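Local atomic coordinates of probable arylamine n-acetyl transferase (Mycobacterium abscessus, PDB entry 4GUZ), a protein that probably transfers the acetyl group of acetyl-coenzyme A to arylamines. Residues Leu61-Pro64 and Ala65-Lys69; Glu163-Pro166 and Gly167-Gly170; Glu175-Asp179 and Gly180-Gly184; Leu258-Arg262 and Glu263-Ile267. One frame throughout, in Å; residues are numbered along the deposited sequence.

Interaction 1 (Leu61-Pro64 and Ala65-Lys69)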
ATOM      1  N   LEU A  61       1.360  14.263   2.817  1.00 21.27           N
ATOM      2  CA  LEU A  61       0.505  13.560   1.862  1.00 20.66           C
ATOM      3  C   LEU A  61       0.197  14.406   0.629  1.00 26.21           C
ATOM      4  O   LEU A  61      -0.430  13.907  -0.309  1.00 27.27           O
ATOM      5  CB  LEU A  61      -0.792  13.055   2.521  1.00 20.40           C
ATOM      6  CG  LEU A  61      -0.658  12.064   3.677  1.00 25.29           C
ATOM      7  CD1 LEU A  61      -2.009  11.674   4.181  1.00 25.71           C
ATOM      8  CD2 LEU A  61       0.112  10.803   3.251  1.00 28.27           C
ATOM      9  N   ASP A  62       0.684  15.660   0.584  1.00 22.24           N
ATOM     10  CA  ASP A  62       0.427  16.516  -0.579  1.00 21.12           C
ATOM     11  C   ASP A  62       1.181  15.980  -1.802  1.00 24.32           C
ATOM     12  O   ASP A  62       2.324  15.528  -1.669  1.00 24.99           O
ATOM     13  CB  ASP A  62       0.768  17.982  -0.270  1.00 23.36           C
ATOM     14  CG  ASP A  62       2.219  18.218   0.055  1.00 26.84           C
ATOM     15  OD1 ASP A  62       2.584  18.104   1.247  1.00 30.90           O
ATOM     16  OD2 ASP A  62       2.989  18.508  -0.877  1.00 25.38           O
ATOM     17  N   ILE A  63       0.531  16.017  -2.989  1.00 20.04           N
ATOM     18  CA  ILE A  63       1.040  15.442  -4.240  1.00 21.71           C
ATOM     19  C   ILE A  63       2.465  15.932  -4.570  1.00 28.64           C
ATOM     20  O   ILE A  63       3.293  15.057  -4.849  1.00 26.88           O
ATOM     21  CB  ILE A  63       0.038  15.594  -5.430  1.00 25.06           C
ATOM     22  CG1 ILE A  63      -1.120  14.594  -5.294  1.00 25.18           C
ATOM     23  CG2 ILE A  63       0.694  15.464  -6.818  1.00 26.69           C
ATOM     24  CD1 ILE A  63      -0.688  13.083  -5.174  1.00 29.20           C
ATOM     25  N   PRO A  64       2.810  17.255  -4.538  1.00 28.26           N
ATOM     26  CA  PRO A  64       4.204  17.648  -4.830  1.00 27.34           C
ATOM     27  C   PRO A  64       5.233  16.980  -3.917  1.00 29.95           C
ATOM     28  O   PRO A  64       6.262  16.516  -4.418  1.00 31.36           O
ATOM     29  CB  PRO A  64       4.188  19.175  -4.630  1.00 29.48           C
ATOM     30  CG  PRO A  64       2.771  19.567  -4.904  1.00 34.16           C
ATOM     31  CD  PRO A  64       1.981  18.450  -4.263  1.00 29.85           C
ATOM     32  N   ALA A  65       4.986  16.927  -2.599  1.00 25.07           N
ATOM     33  CA  ALA A  65       5.928  16.289  -1.677  1.00 24.43           C
ATOM     34  C   ALA A  65       6.024  14.765  -1.932  1.00 26.90           C
ATOM     35  O   ALA A  65       7.124  14.220  -1.943  1.00 26.94           O
ATOM     36  CB  ALA A  65       5.531  16.552  -0.232  1.00 25.20           C
ATOM     37  N   VAL A  66       4.879  14.099  -2.135  1.00 21.98           N
ATOM     38  CA  VAL A  66       4.798  12.650  -2.380  1.00 21.33           C
ATOM     39  C   VAL A  66       5.505  12.247  -3.680  1.00 24.38           C
ATOM     40  O   VAL A  66       6.345  11.344  -3.631  1.00 23.67           O
ATOM     41  CB  VAL A  66       3.318  12.165  -2.350  1.00 24.06           C
ATOM     42  CG1 VAL A  66       3.169  10.726  -2.865  1.00 23.47           C
ATOM     43  CG2 VAL A  66       2.753  12.287  -0.940  1.00 23.68           C
ATOM     44  N   GLN A  67       5.202  12.900  -4.832  1.00 21.85           N
ATOM     45  CA  GLN A  67       5.837  12.504  -6.100  1.00 22.25           C
ATOM     46  C   GLN A  67       7.344  12.800  -6.104  1.00 26.99           C
ATOM     47  O   GLN A  67       8.102  12.041  -6.707  1.00 26.63           O
ATOM     48  CB  GLN A  67       5.143  13.112  -7.334  1.00 23.52           C
ATOM     49  CG  GLN A  67       5.296  14.622  -7.524  1.00 32.38           C
ATOM     50  CD  GLN A  67       4.423  15.125  -8.639  1.00 42.38           C
ATOM     51  OE1 GLN A  67       3.898  14.357  -9.455  1.00 36.36           O
ATOM     52  NE2 GLN A  67       4.226  16.430  -8.679  1.00 35.97           N
ATOM     53  N   ALA A  68       7.783  13.859  -5.403  1.00 24.68           N
ATOM     54  CA  ALA A  68       9.214  14.177  -5.294  1.00 24.07           C
ATOM     55  C   ALA A  68       9.936  13.089  -4.473  1.00 28.15           C
ATOM     56  O   ALA A  68      10.979  12.601  -4.893  1.00 28.05           O
ATOM     57  CB  ALA A  68       9.410  15.550  -4.655  1.00 25.01           C
ATOM     58  N   LYS A  69       9.354  12.666  -3.337  1.00 24.42           N
ATOM     59  CA  LYS A  69       9.935  11.605  -2.516  1.00 23.69           C
ATOM     60  C   LYS A  69       9.888  10.235  -3.242  1.00 27.39           C
ATOM     61  O   LYS A  69      10.926   9.592  -3.386  1.00 26.43           O
ATOM     62  CB  LYS A  69       9.199  11.532  -1.169  1.00 25.70           C
ATOM     63  CG  LYS A  69       9.727  10.477  -0.195  1.00 25.90           C
ATOM     64  CD  LYS A  69       8.680  10.235   0.863  1.00 29.93           C
ATOM     65  CE  LYS A  69       9.104   9.245   1.895  1.00 25.74           C
ATOM     66  NZ  LYS A  69       8.007   9.005   2.861  1.00 28.11           N
TER

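Interaction 2 (Glu163-Pro166 and Gly167-Gly170)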
ATOM      1  N   GLU A 163     -21.217  -9.541   7.086  1.00 16.06           N
ATOM      2  CA  GLU A 163     -21.342  -8.628   8.219  1.00 15.15           C
ATOM      3  C   GLU A 163     -19.988  -8.595   8.884  1.00 19.47           C
ATOM      4  O   GLU A 163     -19.770  -9.221   9.915  1.00 20.09           O
ATOM      5  CB  GLU A 163     -22.466  -9.103   9.157  1.00 16.66           C
ATOM      6  CG  GLU A 163     -22.804  -8.066  10.224  1.00 19.97           C
ATOM      7  CD  GLU A 163     -23.984  -8.405  11.113  1.00 36.85           C
ATOM      8  OE1 GLU A 163     -24.544  -9.514  10.968  1.00 27.87           O
ATOM      9  OE2 GLU A 163     -24.376  -7.540  11.929  1.00 23.88           O
ATOM     10  N   VAL A 164     -19.053  -7.881   8.259  1.00 16.20           N
ATOM     11  CA  VAL A 164     -17.646  -7.840   8.656  1.00 16.24           C
ATOM     12  C   VAL A 164     -17.470  -7.328  10.085  1.00 19.53           C
ATOM     13  O   VAL A 164     -16.631  -7.840  10.823  1.00 18.06           O
ATOM     14  CB  VAL A 164     -16.784  -7.054   7.636  1.00 18.56           C
ATOM     15  CG1 VAL A 164     -16.732  -7.803   6.310  1.00 17.58           C
ATOM     16  CG2 VAL A 164     -17.297  -5.625   7.416  1.00 17.97           C
ATOM     17  N   THR A 165     -18.304  -6.361  10.473  1.00 16.77           N
ATOM     18  CA  THR A 165     -18.362  -5.767  11.804  1.00 16.25           C
ATOM     19  C   THR A 165     -19.862  -5.636  12.091  1.00 19.01           C
ATOM     20  O   THR A 165     -20.638  -5.612  11.127  1.00 16.63           O
ATOM     21  CB  THR A 165     -17.561  -4.446  11.856  1.00 16.69           C
ATOM     22  OG1 THR A 165     -18.088  -3.542  10.898  1.00 17.00           O
ATOM     23  CG2 THR A 165     -16.064  -4.628  11.609  1.00 14.67           C
ATOM     24  N   PRO A 166     -20.322  -5.600  13.357  1.00 18.98           N
ATOM     25  CA  PRO A 166     -21.780  -5.611  13.618  1.00 18.87           C
ATOM     26  C   PRO A 166     -22.579  -4.493  12.923  1.00 22.10           C
ATOM     27  O   PRO A 166     -22.229  -3.323  12.986  1.00 20.82           O
ATOM     28  CB  PRO A 166     -21.854  -5.488  15.149  1.00 20.99           C
ATOM     29  CG  PRO A 166     -20.624  -6.184  15.610  1.00 25.09           C
ATOM     30  CD  PRO A 166     -19.564  -5.711  14.626  1.00 20.99           C
ATOM     31  N   GLY A 167     -23.631  -4.902  12.220  1.00 21.05           N
ATOM     32  CA  GLY A 167     -24.534  -4.025  11.480  1.00 20.65           C
ATOM     33  C   GLY A 167     -23.949  -3.471  10.198  1.00 22.75           C
ATOM     34  O   GLY A 167     -24.601  -2.676   9.517  1.00 21.48           O
ATOM     35  N   ALA A 168     -22.708  -3.858   9.855  1.00 17.70           N
ATOM     36  CA  ALA A 168     -22.105  -3.377   8.615  1.00 16.47           C
ATOM     37  C   ALA A 168     -22.248  -4.401   7.476  1.00 20.50           C
ATOM     38  O   ALA A 168     -22.562  -5.577   7.699  1.00 19.41           O
ATOM     39  CB  ALA A 168     -20.643  -3.019   8.832  1.00 17.50           C
ATOM     40  N   ASP A 169     -22.134  -3.907   6.247  1.00 16.65           N
ATOM     41  CA  ASP A 169     -22.149  -4.698   5.017  1.00 15.36           C
ATOM     42  C   ASP A 169     -20.830  -4.405   4.361  1.00 17.88           C
ATOM     43  O   ASP A 169     -20.586  -3.274   3.950  1.00 19.20           O
ATOM     44  CB  ASP A 169     -23.363  -4.342   4.115  1.00 17.67           C
ATOM     45  CG  ASP A 169     -23.312  -4.937   2.720  1.00 24.41           C
ATOM     46  OD1 ASP A 169     -22.644  -5.977   2.538  1.00 24.41           O
ATOM     47  OD2 ASP A 169     -23.920  -4.353   1.807  1.00 31.78           O
ATOM     48  N   GLY A 170     -19.944  -5.389   4.347  1.00 13.97           N
ATOM     49  CA  GLY A 170     -18.613  -5.151   3.812  1.00 13.37           C
ATOM     50  C   GLY A 170     -17.973  -6.404   3.262  1.00 17.67           C
ATOM     51  O   GLY A 170     -18.636  -7.435   3.127  1.00 16.50           O
TER

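Interaction 3 (Glu175-Asp179 and Gly180-Gly184)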
ATOM      1  N   GLU A 175      -5.602 -13.629   2.607  1.00 17.27           N
ATOM      2  CA  GLU A 175      -4.468 -14.155   1.826  1.00 16.91           C
ATOM      3  C   GLU A 175      -4.395 -15.629   2.119  1.00 20.61           C
ATOM      4  O   GLU A 175      -4.800 -16.048   3.206  1.00 16.86           O
ATOM      5  CB  GLU A 175      -3.141 -13.428   2.134  1.00 18.27           C
ATOM      6  CG  GLU A 175      -2.713 -13.495   3.600  1.00 20.36           C
ATOM      7  CD  GLU A 175      -1.397 -12.820   3.938  1.00 35.89           C
ATOM      8  OE1 GLU A 175      -1.302 -11.583   3.765  1.00 26.31           O
ATOM      9  OE2 GLU A 175      -0.479 -13.516   4.432  1.00 22.49           O
ATOM     10  N   ALA A 176      -3.925 -16.438   1.150  1.00 18.89           N
ATOM     11  CA  ALA A 176      -3.782 -17.869   1.391  1.00 18.10           C
ATOM     12  C   ALA A 176      -2.850 -18.105   2.596  1.00 19.04           C
ATOM     13  O   ALA A 176      -1.827 -17.430   2.743  1.00 18.27           O
ATOM     14  CB  ALA A 176      -3.268 -18.573   0.151  1.00 19.04           C
ATOM     15  N   ALA A 177      -3.284 -18.989   3.502  1.00 16.77           N
ATOM     16  CA  ALA A 177      -2.598 -19.341   4.754  1.00 15.86           C
ATOM     17  C   ALA A 177      -1.179 -19.860   4.495  1.00 21.34           C
ATOM     18  O   ALA A 177      -0.937 -20.525   3.485  1.00 19.85           O
ATOM     19  CB  ALA A 177      -3.407 -20.402   5.493  1.00 16.08           C
ATOM     20  N   GLY A 178      -0.271 -19.557   5.420  1.00 20.82           N
ATOM     21  CA  GLY A 178       1.121 -19.986   5.361  1.00 20.73           C
ATOM     22  C   GLY A 178       1.825 -19.534   4.107  1.00 23.44           C
ATOM     23  O   GLY A 178       2.574 -20.312   3.513  1.00 23.53           O
ATOM     24  N   ASP A 179       1.582 -18.264   3.694  1.00 18.91           N
ATOM     25  CA  ASP A 179       2.165 -17.654   2.499  1.00 18.60           C
ATOM     26  C   ASP A 179       1.858 -18.500   1.238  1.00 21.99           C
ATOM     27  O   ASP A 179       2.678 -18.567   0.333  1.00 20.44           O
ATOM     28  CB  ASP A 179       3.690 -17.445   2.662  1.00 20.13           C
ATOM     29  CG  ASP A 179       4.057 -16.615   3.875  1.00 22.87           C
ATOM     30  OD1 ASP A 179       3.440 -15.549   4.069  1.00 24.09           O
ATOM     31  OD2 ASP A 179       4.992 -17.006   4.595  1.00 24.24           O
ATOM     32  N   GLY A 180       0.689 -19.128   1.225  1.00 19.38           N
ATOM     33  CA  GLY A 180       0.206 -19.970   0.134  1.00 19.95           C
ATOM     34  C   GLY A 180       0.590 -21.438   0.209  1.00 23.97           C
ATOM     35  O   GLY A 180       0.320 -22.179  -0.739  1.00 23.35           O
ATOM     36  N   SER A 181       1.246 -21.873   1.297  1.00 20.09           N
ATOM     37  CA  SER A 181       1.680 -23.263   1.411  1.00 20.54           C
ATOM     38  C   SER A 181       0.620 -24.144   2.073  1.00 25.01           C
ATOM     39  O   SER A 181       0.741 -25.368   2.076  1.00 26.10           O
ATOM     40  CB  SER A 181       2.989 -23.347   2.192  1.00 22.96           C
ATOM     41  OG  SER A 181       2.812 -23.060   3.570  1.00 28.21           O
ATOM     42  N   GLU A 182      -0.400 -23.539   2.644  1.00 21.23           N
ATOM     43  CA  GLU A 182      -1.388 -24.323   3.367  1.00 20.75           C
ATOM     44  C   GLU A 182      -2.784 -24.060   2.882  1.00 24.85           C
ATOM     45  O   GLU A 182      -3.058 -22.972   2.375  1.00 23.58           O
ATOM     46  CB  GLU A 182      -1.310 -24.004   4.891  1.00 22.40           C
ATOM     47  CG  GLU A 182       0.047 -24.241   5.523  1.00 35.85           C
ATOM     48  CD  GLU A 182       0.148 -23.803   6.974  1.00 59.47           C
ATOM     49  OE1 GLU A 182      -0.324 -22.691   7.307  1.00 53.61           O
ATOM     50  OE2 GLU A 182       0.735 -24.563   7.774  1.00 56.99           O
ATOM     51  N   PRO A 183      -3.723 -25.015   3.064  1.00 23.89           N
ATOM     52  CA  PRO A 183      -5.122 -24.688   2.772  1.00 24.70           C
ATOM     53  C   PRO A 183      -5.598 -23.698   3.825  1.00 27.99           C
ATOM     54  O   PRO A 183      -4.995 -23.587   4.898  1.00 29.98           O
ATOM     55  CB  PRO A 183      -5.854 -26.035   2.866  1.00 26.43           C
ATOM     56  CG  PRO A 183      -4.804 -27.064   3.192  1.00 31.25           C
ATOM     57  CD  PRO A 183      -3.599 -26.349   3.690  1.00 26.20           C
ATOM     58  N   GLY A 184      -6.677 -23.010   3.536  1.00 24.48           N
ATOM     59  CA  GLY A 184      -7.219 -22.049   4.481  1.00 22.72           C
ATOM     60  C   GLY A 184      -6.814 -20.630   4.156  1.00 22.21           C
ATOM     61  O   GLY A 184      -6.033 -20.373   3.227  1.00 19.49           O
TER

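Interaction 4 (Leu258-Arg262 and Glu263-Ile267)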
ATOM      1  N   LEU A 258      20.798  -0.829   7.116  1.00 24.86           N
ATOM      2  CA  LEU A 258      21.080   0.194   6.095  1.00 25.12           C
ATOM      3  C   LEU A 258      21.537  -0.446   4.788  1.00 26.22           C
ATOM      4  O   LEU A 258      21.144   0.014   3.715  1.00 23.32           O
ATOM      5  CB  LEU A 258      22.144   1.207   6.557  1.00 25.60           C
ATOM      6  CG  LEU A 258      21.901   2.019   7.832  1.00 30.26           C
ATOM      7  CD1 LEU A 258      23.069   2.969   8.051  1.00 30.91           C
ATOM      8  CD2 LEU A 258      20.632   2.858   7.730  1.00 32.49           C
ATOM      9  N   ALA A 259      22.383  -1.499   4.871  1.00 24.16           N
ATOM     10  CA  ALA A 259      22.849  -2.219   3.675  1.00 24.54           C
ATOM     11  C   ALA A 259      21.683  -2.888   2.945  1.00 27.12           C
ATOM     12  O   ALA A 259      21.565  -2.746   1.730  1.00 27.14           O
ATOM     13  CB  ALA A 259      23.892  -3.262   4.054  1.00 25.70           C
ATOM     14  N   THR A 260      20.825  -3.615   3.690  1.00 24.75           N
ATOM     15  CA  THR A 260      19.654  -4.326   3.147  1.00 23.34           C
ATOM     16  C   THR A 260      18.673  -3.328   2.534  1.00 23.71           C
ATOM     17  O   THR A 260      18.152  -3.589   1.447  1.00 20.80           O
ATOM     18  CB  THR A 260      18.996  -5.201   4.233  1.00 26.69           C
ATOM     19  OG1 THR A 260      19.907  -6.252   4.571  1.00 29.74           O
ATOM     20  CG2 THR A 260      17.699  -5.819   3.778  1.00 22.52           C
ATOM     21  N   LEU A 261      18.451  -2.176   3.204  1.00 21.10           N
ATOM     22  CA  LEU A 261      17.553  -1.144   2.672  1.00 20.88           C
ATOM     23  C   LEU A 261      17.986  -0.705   1.269  1.00 24.42           C
ATOM     24  O   LEU A 261      17.152  -0.618   0.372  1.00 22.08           O
ATOM     25  CB  LEU A 261      17.477   0.068   3.620  1.00 21.12           C
ATOM     26  CG  LEU A 261      16.593  -0.113   4.860  1.00 24.79           C
ATOM     27  CD1 LEU A 261      16.760   1.053   5.811  1.00 24.37           C
ATOM     28  CD2 LEU A 261      15.116  -0.283   4.477  1.00 24.67           C
ATOM     29  N   ARG A 262      19.304  -0.515   1.053  1.00 22.05           N
ATOM     30  CA  ARG A 262      19.842  -0.114  -0.248  1.00 22.23           C
ATOM     31  C   ARG A 262      19.862  -1.282  -1.251  1.00 27.37           C
ATOM     32  O   ARG A 262      19.338  -1.135  -2.352  1.00 25.70           O
ATOM     33  CB  ARG A 262      21.257   0.465  -0.058  1.00 23.02           C
ATOM     34  CG  ARG A 262      22.031   0.761  -1.345  1.00 32.43           C
ATOM     35  CD  ARG A 262      23.472   1.181  -1.065  1.00 41.04           C
ATOM     36  NE  ARG A 262      24.286   0.098  -0.496  1.00 42.95           N
ATOM     37  CZ  ARG A 262      24.731   0.068   0.757  1.00 54.83           C
ATOM     38  NH1 ARG A 262      24.469   1.070   1.588  1.00 34.29           N
ATOM     39  NH2 ARG A 262      25.453  -0.959   1.185  1.00 51.58           N
ATOM     40  N   GLU A 263      20.492  -2.415  -0.888  1.00 26.34           N
ATOM     41  CA  GLU A 263      20.682  -3.556  -1.787  1.00 27.37           C
ATOM     42  C   GLU A 263      19.379  -4.268  -2.169  1.00 32.24           C
ATOM     43  O   GLU A 263      19.199  -4.597  -3.340  1.00 32.72           O
ATOM     44  CB  GLU A 263      21.644  -4.584  -1.177  1.00 28.84           C
ATOM     45  CG  GLU A 263      23.058  -4.069  -0.914  1.00 45.26           C
ATOM     46  CD  GLU A 263      23.845  -4.792   0.170  1.00 76.92           C
ATOM     47  OE1 GLU A 263      23.224  -5.394   1.078  1.00 83.05           O
ATOM     48  OE2 GLU A 263      25.095  -4.715   0.135  1.00 71.35           O
ATOM     49  N   ILE A 264      18.500  -4.545  -1.187  1.00 27.73           N
ATOM     50  CA  ILE A 264      17.269  -5.290  -1.438  1.00 26.63           C
ATOM     51  C   ILE A 264      16.126  -4.352  -1.818  1.00 26.04           C
ATOM     52  O   ILE A 264      15.398  -4.648  -2.764  1.00 25.61           O
ATOM     53  CB  ILE A 264      16.894  -6.182  -0.202  1.00 30.67           C
ATOM     54  CG1 ILE A 264      17.952  -7.297   0.090  1.00 32.20           C
ATOM     55  CG2 ILE A 264      15.450  -6.751  -0.256  1.00 32.69           C
ATOM     56  CD1 ILE A 264      18.208  -8.362  -0.991  1.00 37.95           C
ATOM     57  N   PHE A 265      15.941  -3.252  -1.074  1.00 19.87           N
ATOM     58  CA  PHE A 265      14.777  -2.400  -1.290  1.00 18.33           C
ATOM     59  C   PHE A 265      15.027  -1.133  -2.118  1.00 23.36           C
ATOM     60  O   PHE A 265      14.058  -0.510  -2.553  1.00 21.51           O
ATOM     61  CB  PHE A 265      14.169  -2.015   0.070  1.00 18.86           C
ATOM     62  CG  PHE A 265      13.681  -3.192   0.882  1.00 18.76           C
ATOM     63  CD1 PHE A 265      12.452  -3.782   0.612  1.00 20.19           C
ATOM     64  CD2 PHE A 265      14.444  -3.704   1.924  1.00 19.64           C
ATOM     65  CE1 PHE A 265      11.983  -4.842   1.383  1.00 20.96           C
ATOM     66  CE2 PHE A 265      13.973  -4.762   2.703  1.00 22.58           C
ATOM     67  CZ  PHE A 265      12.747  -5.329   2.427  1.00 20.67           C
ATOM     68  N   GLY A 266      16.289  -0.775  -2.356  1.00 22.81           N
ATOM     69  CA  GLY A 266      16.631   0.441  -3.094  1.00 22.09           C
ATOM     70  C   GLY A 266      16.312   1.705  -2.323  1.00 25.76           C
ATOM     71  O   GLY A 266      16.016   2.738  -2.929  1.00 27.60           O
ATOM     72  N   ILE A 267      16.342   1.621  -0.974  1.00 20.68           N
ATOM     73  CA  ILE A 267      16.064   2.722  -0.060  1.00 20.76           C
ATOM     74  C   ILE A 267      17.381   3.215   0.554  1.00 28.83           C
ATOM     75  O   ILE A 267      18.145   2.422   1.109  1.00 27.43           O
ATOM     76  CB  ILE A 267      15.015   2.312   1.019  1.00 22.53           C
ATOM     77  CG1 ILE A 267      13.636   2.117   0.351  1.00 22.83           C
ATOM     78  CG2 ILE A 267      14.914   3.345   2.166  1.00 21.26           C
ATOM     79  CD1 ILE A 267      12.557   1.365   1.158  1.00 26.45           C
TER
HETATM   80  O   HOH W   1      20.295   2.358   3.010  1.00 25.61           O

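Interaction 1 (Leu61-Pro64 and Ala65-Lys69)
Asp62 folds its carboxylate back onto Ala65, where OD2 accepts the backbone N-H of Ala65 at 3.1 Å (OD2 to N). A first torsion of 62° sets Asp62 CG between its own N and carbonyl carbon, which brings the group over the start of the helix. The amide meets OD2 from above the carboxylate plane, and the methyl CB of Ala65 rests 3.3 Å from the same oxygen. Behind this cap the regular bonds begin: Val66 N to Asp62 O at 3.0 Å, then Gln67 N to Ile63 O at 2.9 Å. The Val66 branch CG2, anti to the carbonyl carbon, packs against two carbonyls, 3.3 Å from Asp62 O and 3.6 Å from Leu61 O. A first torsion of 70° sets Gln67 CG between N and the carbonyl carbon; from there the extended chain crosses Ile63 at about a right angle, NE2 passing 4.1 Å from Ile63 CG2. The amide end is held outside the turn, NE2 by Glu12 O and OE1 by Gln14 N, while Ile63 faces Ala84 and Ala88 of helix 79-92. With Asp62 at the N-cap and Pro64 in the first turn, where its lack of an N-H costs no helical hydrogen bond, this is a typical N-capped start of an alpha-helix, here helix 63-72.

Interaction 2 (Glu163-Pro166 and Gly167-Gly170)
Glu163 reaches into the type II turn Thr165-Ala168, at the tip of the beta-hairpin loop between strands 155-162 and 170-176, and meets Gly167. Its CA already touches the far arm, making a CA-H...O contact of 3.3 Å with Ala168 O. From there CB lies 3.8 Å from Ala168 O, and CG, anti to the backbone N (chi1 -170°), keeps alongside the same oxygen at 3.6 Å. The chain stays extended, carrying CD toward the turn, 3.7 Å from Gly167 N. At the tip OE2 accepts the N-H of Gly167, so the carboxylate holds the amide at the third position of the turn. The turn itself is closed by Ala168 N and Thr165 O at 3.0 Å. Gly167 has the positive phi (74°) expected at that position of a type II turn. On the other flank Thr165 OG1 sits 3.3 Å from Ala168 CB, and Val164 turns its methyls to the backbone of Gly170, whose own backbone pairs with Gly162. Thr165 and Pro166 also touch Ile111 of another loop, while Glu163 lies at the surface. The carboxylate bond is straight: Gly167 N to Glu163 OE2 measures 2.8 Å at 169°, on the anti lone pair of OE2.

Interaction 3 (Glu175-Asp179 and Gly180-Gly184)
Ala177 N and Gly184 O, bonded at 3.1 Å, close the base of a loop in which Gly178, Asp179 and Gly180 follow one another with positive phi. The loop belongs to a beta-hairpin: it leaves the end of strand 170-176 and returns into strand 185-196. Inside it the chain coils tightly. Ala177 O accepts Glu182 N at 3.2 Å and, more weakly, Gly180 N, which also makes a weak bond to Ala176 O. The Glu182 amide approaches from above the carbonyl plane of Ala177, not on a lone pair, as suits a chain curling over the peptide rather than pairing flat beside it.

Ala177 directs its methyl into the bend, where CB lies 3.5 Å from Gly184 O and 3.6 Å from Pro183 O. Ala176 CB packs on Gly180 CA at 3.7 Å. Glu182, extended beyond CG, runs back beside the loop until OE1 stands 3.6 Å from Gly178 CA. The other two acids are engaged elsewhere: Asp179 leads away to a salt bridge with Arg247, and Glu175 pairs with Arg188 of the neighbouring strand. Asp179 also bonds through its backbone to Gly244, tying the loop to the approach to strand 246-251.

Ser181 grips Gly178 O twice. Ser181 N lies 3.0 Å from Gly178 O and approaches from well above the carbonyl plane. The hydroxyl, placed by a first torsion of 71° that turns it back over its own backbone, donates from OG to Gly178 O at 2.8 Å, in the carbonyl plane and on a lone pair.

Interaction 4 (Leu258-Arg262 and Glu263-Ile267)
Leu261, Thr260 and Phe265 form the close-packed side of this helix end. Leu261 O accepts Ile267 N at 2.7 Å from above the carbonyl plane. The same residue sets CB 4.2 Å from Ile267 CB and CD2 4.3 Å from Phe265 CD2. Thr260 lies side by side with both Ile264 and Phe265: its methyl CG2, anti to the backbone N, touches Ile264 CG1 and Phe265 CE2, each at 4.0 Å. The Phe265 ring is fitted in on two sides, with Leu261 CA at its edge and Ile264 CG2 over the centre of one face. Val222 of strand 221-226 and Leu233 of strand 229-234 continue this apolar packing, and Thr260 OG1 turns back to Glu256 O.

The outer side is looser. Bent at chi3 (67°), the charged end of Arg262 meets Glu263 OE2 in a long salt bridge, NH2 to OE2 at 3.9 Å, with the guanidinium and carboxylate planes 78° apart. A water bridges Leu258 O and Ile267 O, donating to both.

Backbone bonding weakens only between firm ends: Glu263 N to Ala259 O and Ile264 N to Thr260 O, each 2.8 Å, precede weak bonds from Phe265 N to Thr260 O and Leu261 O and from Gly266 N to Arg262 O, before the firm Ile267 bond. Gly266 leaves the helix with positive phi. The arrangement is typical of a glycine-terminated helix C-terminus, here helix 254-263 packed on strands 221-226 and 229-234.

Along the chain the four contacts come in series; each closes its own short turn, and none nests in or crosses another. Interaction 1 starts helix 63-72 in the helical part of the fold. Interactions 2 and 3 lie at the two ends of strand 170-176: the first turns strand 155-162 into it, the second leads from it to strand 185-196, so together they join three neighbouring strands of the larger sheet. Their nearest atoms are about 13 Å apart. Interaction 4 ends helix 254-263, over the smaller sheet and before helix 271-282. It comes nearest interaction 1, about 8 Å between closest atoms, without touching it, and lies across the chain's centre from interaction 2.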